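Local coordinates for CurF (Lyngbya majuscula, PDB 5DP2), which probably forms the cyclopropane ring of curacin A, acting as an NADPH-dependent enoyl reductase-like domain of a polyketide synthase, at residues 42-47 against 85-90; 104-109 against 122-127. All coordinates share one frame; numbering follows the deposited sequence.

Overall arrangement
Following the chain from its N terminus, strand 39-48 is the first of the strands involved, and helix 50-57 and loops follow it before strand 83-91 returns antiparallel to it; interaction 1 closes that loop. The chain then turns into strand 103-107, which pairs with 83-91, and interaction 2 closes a shorter loop, containing strand 116-119, when 122-127 comes back along 104-109. The two loops stand in series, neither nested nor crossed. The paired strands nevertheless belong to one sheet: Gly86 O lies 2.9 Å from Val104 N, a probable hydrogen bond, and Ile43 packs on Leu106. Together they join four strands of the GroES-like part of the enoyl reductase, with centres about 10 Å apart.

Interaction 1: 42-47 against 85-90; sequences QIKAVP and VGTVVA
Gln42 opens the pairing with both backbone groups: its N binds Thr87 O at 2.8 Å and its O accepts from Thr87 N. With CG anti to the backbone N (chi1 -175°) and the chain extended beyond it, OE1 reaches back over Val89 CG1; CB touches the same methyl, each at 3.7 Å. At Ile43 the strands come within 4.3 Å, CA to CA, of Gly86. Glycine suits this place: with no CB, Gly86 lets the backbones close to this distance, its CA 3.2 Å from Gln42 O in a CA-H...O contact. Ile43 turns its branched chain the other way, into the buried interior against Leu106. Lys44 then bends at chi2 and chi4, laying its methylenes over Gly86 and Thr87; in the conformer described, one of two, NZ donates to Thr87 OG1 at 3.0 Å. The threonine can so offer a polar partner on a partly exposed face of the sheet, beside Met133. Val85 O is gripped twice, by Lys44 N at 2.9 Å, in the carbonyl plane, and by Ala45 N at 3.3 Å, tilted out of it. Ala45 O accepts in return from Val85 N, almost straight in line with its C=O bond. In one of its two conformers Val85 CG2 lies 3.7 Å from the small CB of Ala45, on the face where helix 133-136 packs against Val85. Two residues, Lys44 and Ala45, facing one, Val85, make a classic beta bulge, here accentuating the twist of an antiparallel strand pair in the GroES-like fold of the medium-chain dehydrogenase/reductase superfamily.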
loop_
_atom_site.group_PDB
_atom_site.type_symbol
_atom_site.label_atom_id
_atom_site.label_comp_id
_atom_site.label_asym_id
_atom_site.label_seq_id
_atom_site.Cartn_x
_atom_site.Cartn_y
_atom_site.Cartn_z
ATOM N N GLN A 42 1.656 -21.440 1.052
ATOM C CA GLN A 42 2.873 -21.338 0.235
ATOM C C GLN A 42 2.778 -20.059 -0.600
ATOM O O GLN A 42 1.848 -19.900 -1.421
ATOM C CB GLN A 42 3.019 -22.560 -0.666
ATOM C CG GLN A 42 4.347 -22.507 -1.416
ATOM C CD GLN A 42 4.671 -23.744 -2.171
ATOM O OE1 GLN A 42 3.969 -24.727 -2.099
ATOM N NE2 GLN A 42 5.762 -23.717 -2.886
ATOM N N ILE A 43 3.677 -19.118 -0.358
ATOM C CA ILE A 43 3.634 -17.835 -1.030
ATOM C C ILE A 43 3.986 -17.995 -2.497
ATOM O O ILE A 43 4.939 -18.686 -2.841
ATOM C CB ILE A 43 4.586 -16.821 -0.326
ATOM C CG1 ILE A 43 4.210 -16.673 1.138
ATOM C CG2 ILE A 43 4.599 -15.504 -1.055
ATOM C CD1 ILE A 43 2.808 -16.171 1.415
ATOM N N LYS A 44 3.206 -17.323 -3.371
ATOM C CA LYS A 44 3.477 -17.319 -4.795
ATOM C C LYS A 44 3.948 -15.963 -5.314
ATOM O O LYS A 44 4.769 -15.909 -6.227
ATOM C CB LYS A 44 2.262 -17.826 -5.576
ATOM C CG LYS A 44 1.807 -19.244 -5.188
ATOM C CD LYS A 44 2.819 -20.314 -5.570
ATOM C CE LYS A 44 2.547 -21.653 -4.904
ATOM N NZ LYS A 44 1.331 -22.298 -5.470
ATOM N N ALA A 45 3.438 -14.858 -4.759
ATOM C CA ALA A 45 3.846 -13.527 -5.204
ATOM C C ALA A 45 3.688 -12.580 -4.037
ATOM O O ALA A 45 2.708 -12.650 -3.284
ATOM C CB ALA A 45 3.028 -13.082 -6.417
ATOM N N VAL A 46 4.653 -11.669 -3.897
ATOM C CA VAL A 46 4.691 -10.757 -2.768
ATOM C C VAL A 46 5.332 -9.468 -3.262
ATOM O O VAL A 46 6.431 -9.501 -3.817
ATOM C CB VAL A 46 5.456 -11.376 -1.547
ATOM C CG1 VAL A 46 6.746 -12.097 -1.921
ATOM C CG2 VAL A 46 5.639 -10.338 -0.467
ATOM N N PRO A 47 4.651 -8.333 -3.109
ATOM C CA PRO A 47 5.218 -7.092 -3.604
ATOM C C PRO A 47 6.090 -6.406 -2.571
ATOM O O PRO A 47 5.995 -6.675 -1.367
ATOM C CB PRO A 47 3.989 -6.252 -3.884
ATOM C CG PRO A 47 3.044 -6.666 -2.781
ATOM C CD PRO A 47 3.269 -8.145 -2.587
ATOM N N VAL A 85 0.172 -13.101 -1.870
ATOM C CA VAL A 85 -0.801 -14.081 -2.358
ATOM C C VAL A 85 -0.156 -15.443 -2.429
ATOM O O VAL A 85 1.061 -15.564 -2.635
ATOM C CB VAL A 85 -1.371 -13.713 -3.760
ATOM C CG1 VAL A 85 -2.118 -12.391 -3.732
ATOM C CG2 VAL A 85 -0.278 -13.690 -4.805
ATOM N N GLY A 86 -0.962 -16.484 -2.239
ATOM C CA GLY A 86 -0.436 -17.828 -2.384
ATOM C C GLY A 86 -1.516 -18.869 -2.276
ATOM O O GLY A 86 -2.713 -18.590 -2.458
ATOM N N THR A 87 -1.073 -20.094 -2.015
ATOM C CA THR A 87 -1.937 -21.271 -2.045
ATOM C C THR A 87 -1.884 -21.977 -0.705
ATOM O O THR A 87 -0.799 -22.218 -0.165
ATOM C CB THR A 87 -1.463 -22.247 -3.132
ATOM O OG1 THR A 87 -1.358 -21.530 -4.377
ATOM C CG2 THR A 87 -2.393 -23.443 -3.279
ATOM N N VAL A 88 -3.049 -22.307 -0.145
ATOM C CA VAL A 88 -3.082 -23.077 1.110
ATOM C C VAL A 88 -2.511 -24.482 0.849
ATOM O O VAL A 88 -3.006 -25.208 -0.022
ATOM C CB VAL A 88 -4.527 -23.153 1.633
ATOM C CG1 VAL A 88 -4.612 -24.062 2.866
ATOM C CG2 VAL A 88 -5.042 -21.769 1.972
ATOM N N VAL A 89 -1.488 -24.856 1.622
ATOM C CA VAL A 89 -0.844 -26.161 1.464
ATOM C C VAL A 89 -1.046 -27.099 2.643
ATOM O O VAL A 89 -0.857 -28.305 2.479
ATOM C CB VAL A 89 0.650 -26.043 1.113
ATOM C CG1 VAL A 89 0.817 -25.478 -0.299
ATOM C CG2 VAL A 89 1.418 -25.253 2.162
ATOM N N ALA A 90 -1.412 -26.581 3.807
ATOM C CA ALA A 90 -1.714 -27.440 4.974
ATOM C C ALA A 90 -2.650 -26.646 5.857
ATOM O O ALA A 90 -2.533 -25.425 5.963
ATOM C CB ALA A 90 -0.437 -27.842 5.715
#

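Interaction 2: 104-109 against 122-127; sequences VILAYP and DDLLAK
Leu124 rests its CD2 methyl against both Leu106 CG, 3.8 Å away, and Val104 CG2, at 4.0 Å. Leu106 and Leu124 lie side by side, pointing toward an interior that Val39, Val41 and Ile43 complete; branched aliphatic chains suit this buried, apolar face. On the other face Ile105 and Leu125 meet mainly through their CB atoms, and their side chains pack on Trp296 of helix 290-305 and on Phe140 and Phe144 of helix 140-153. Two backbone bonds close this pair, Ile105 N to Leu125 O at 2.8 Å and Leu125 N to Ile105 O at 2.9 Å.

Ala126 is the solvent side. Beyond Leu106 the direct side-chain packing thins and two bound waters bridge Ala107 and Asp123. Ala107 N still donates to Asp123 O at 3.0 Å; one water donates to both Ala107 O and Asp123 O, the second to Ala107 O, at 2.7 Å, and Asp123 OD1. OD1 also forms a salt bridge with Lys289, and OD2 accepts from Ser120 N. Backbone bonds and apolar side chains together thus hold the Val104-Leu106 part, while water and a probably ionised carboxylate satisfy the polar groups around Ala107 and Asp123.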
loop_
_atom_site.group_PDB
_atom_site.type_symbol
_atom_site.label_atom_id
_atom_site.label_comp_id
_atom_site.label_asym_id
_atom_site.label_seq_id
_atom_site.Cartn_x
_atom_site.Cartn_y
_atom_site.Cartn_z
ATOM N N VAL A 104 -5.383 -17.577 -1.918
ATOM C CA VAL A 104 -5.674 -16.545 -0.949
ATOM C C VAL A 104 -4.777 -15.305 -1.103
ATOM O O VAL A 104 -3.626 -15.386 -1.551
ATOM C CB VAL A 104 -5.537 -17.095 0.500
ATOM C CG1 VAL A 104 -6.625 -18.139 0.749
ATOM C CG2 VAL A 104 -4.154 -17.663 0.782
ATOM N N ILE A 105 -5.354 -14.184 -0.700
ATOM C CA ILE A 105 -4.625 -12.961 -0.369
ATOM C C ILE A 105 -4.363 -12.993 1.130
ATOM O O ILE A 105 -5.265 -13.274 1.933
ATOM C CB ILE A 105 -5.453 -11.707 -0.756
ATOM C CG1 ILE A 105 -5.624 -11.592 -2.276
ATOM C CG2 ILE A 105 -4.850 -10.437 -0.143
ATOM C CD1 ILE A 105 -6.682 -10.611 -2.699
ATOM N N LEU A 106 -3.112 -12.682 1.525
ATOM C CA LEU A 106 -2.748 -12.576 2.939
ATOM C C LEU A 106 -2.883 -11.120 3.370
ATOM O O LEU A 106 -2.219 -10.228 2.811
ATOM C CB LEU A 106 -1.342 -13.091 3.191
ATOM C CG LEU A 106 -1.091 -14.570 2.849
ATOM C CD1 LEU A 106 -0.643 -14.770 1.417
ATOM C CD2 LEU A 106 -0.068 -15.162 3.833
ATOM N N ALA A 107 -3.727 -10.890 4.379
ATOM C CA ALA A 107 -3.987 -9.538 4.899
ATOM C C ALA A 107 -2.967 -9.225 5.993
ATOM O O ALA A 107 -2.981 -9.847 7.062
ATOM C CB ALA A 107 -5.401 -9.494 5.463
ATOM N N TYR A 108 -2.069 -8.284 5.726
ATOM C CA TYR A 108 -1.065 -7.823 6.680
ATOM C C TYR A 108 -0.395 -8.965 7.456
ATOM O O TYR A 108 -0.339 -8.951 8.685
ATOM C CB TYR A 108 -1.631 -6.743 7.643
ATOM C CG TYR A 108 -0.531 -5.977 8.352
ATOM C CD1 TYR A 108 0.371 -5.205 7.623
ATOM C CD2 TYR A 108 -0.350 -6.044 9.736
ATOM C CE1 TYR A 108 1.439 -4.555 8.251
ATOM C CE2 TYR A 108 0.704 -5.406 10.365
ATOM C CZ TYR A 108 1.606 -4.672 9.623
ATOM O OH TYR A 108 2.652 -4.074 10.286
ATOM N N PRO A 109 0.225 -9.926 6.752
ATOM C CA PRO A 109 0.931 -10.992 7.481
ATOM C C PRO A 109 2.185 -10.471 8.189
ATOM O O PRO A 109 2.502 -10.940 9.288
ATOM C CB PRO A 109 1.268 -11.996 6.380
ATOM C CG PRO A 109 1.288 -11.207 5.109
ATOM C CD PRO A 109 0.206 -10.174 5.303
ATOM N N ASP A 122 -8.568 -16.056 9.898
ATOM C CA ASP A 122 -9.105 -14.695 9.777
ATOM C C ASP A 122 -8.120 -13.702 9.159
ATOM O O ASP A 122 -8.459 -12.537 8.955
ATOM C CB ASP A 122 -9.565 -14.168 11.130
ATOM C CG ASP A 122 -10.748 -14.941 11.700
ATOM O OD1 ASP A 122 -11.488 -15.634 10.954
ATOM O OD2 ASP A 122 -10.952 -14.836 12.927
ATOM N N ASP A 123 -6.921 -14.154 8.850
ATOM C CA ASP A 123 -5.907 -13.319 8.206
ATOM C C ASP A 123 -5.853 -13.516 6.698
ATOM O O ASP A 123 -4.933 -13.000 6.058
ATOM C CB ASP A 123 -4.479 -13.691 8.712
ATOM C CG ASP A 123 -4.241 -13.475 10.160
ATOM O OD1 ASP A 123 -4.624 -12.413 10.588
ATOM O OD2 ASP A 123 -3.616 -14.337 10.832
ATOM N N LEU A 124 -6.774 -14.314 6.150
ATOM C CA LEU A 124 -6.774 -14.662 4.740
ATOM C C LEU A 124 -8.069 -14.200 4.080
ATOM O O LEU A 124 -9.146 -14.213 4.713
ATOM C CB LEU A 124 -6.659 -16.185 4.589
ATOM C CG LEU A 124 -5.380 -16.785 5.174
ATOM C CD1 LEU A 124 -5.417 -18.306 5.021
ATOM C CD2 LEU A 124 -4.141 -16.181 4.541
ATOM N N LEU A 125 -7.968 -13.844 2.803
ATOM C CA LEU A 125 -9.091 -13.424 1.960
ATOM C C LEU A 125 -9.053 -14.250 0.682
ATOM O O LEU A 125 -7.991 -14.583 0.181
ATOM C CB LEU A 125 -8.967 -11.934 1.619
ATOM C CG LEU A 125 -8.993 -10.973 2.830
ATOM C CD1 LEU A 125 -8.599 -9.573 2.370
ATOM C CD2 LEU A 125 -10.351 -10.976 3.523
ATOM N N ALA A 126 -10.214 -14.583 0.140
ATOM C CA ALA A 126 -10.262 -15.348 -1.099
ATOM C C ALA A 126 -9.746 -14.518 -2.278
ATOM O O ALA A 126 -10.196 -13.393 -2.526
ATOM C CB ALA A 126 -11.689 -15.812 -1.372
ATOM N N LYS A 127 -8.794 -15.088 -3.008
ATOM C CA LYS A 127 -8.242 -14.419 -4.192
ATOM C C LYS A 127 -9.314 -14.358 -5.300
ATOM O O LYS A 127 -9.963 -15.361 -5.548
ATOM C CB LYS A 127 -7.054 -15.202 -4.731
ATOM C CG LYS A 127 -6.439 -14.584 -5.979
ATOM C CD LYS A 127 -5.311 -15.458 -6.462
ATOM C CE LYS A 127 -5.122 -15.377 -7.933
ATOM N NZ LYS A 127 -6.254 -16.067 -8.657
HETATM O O HOH W 1 -2.023 -12.643 6.841
HETATM O O HOH W 2 -3.732 -9.883 9.706
#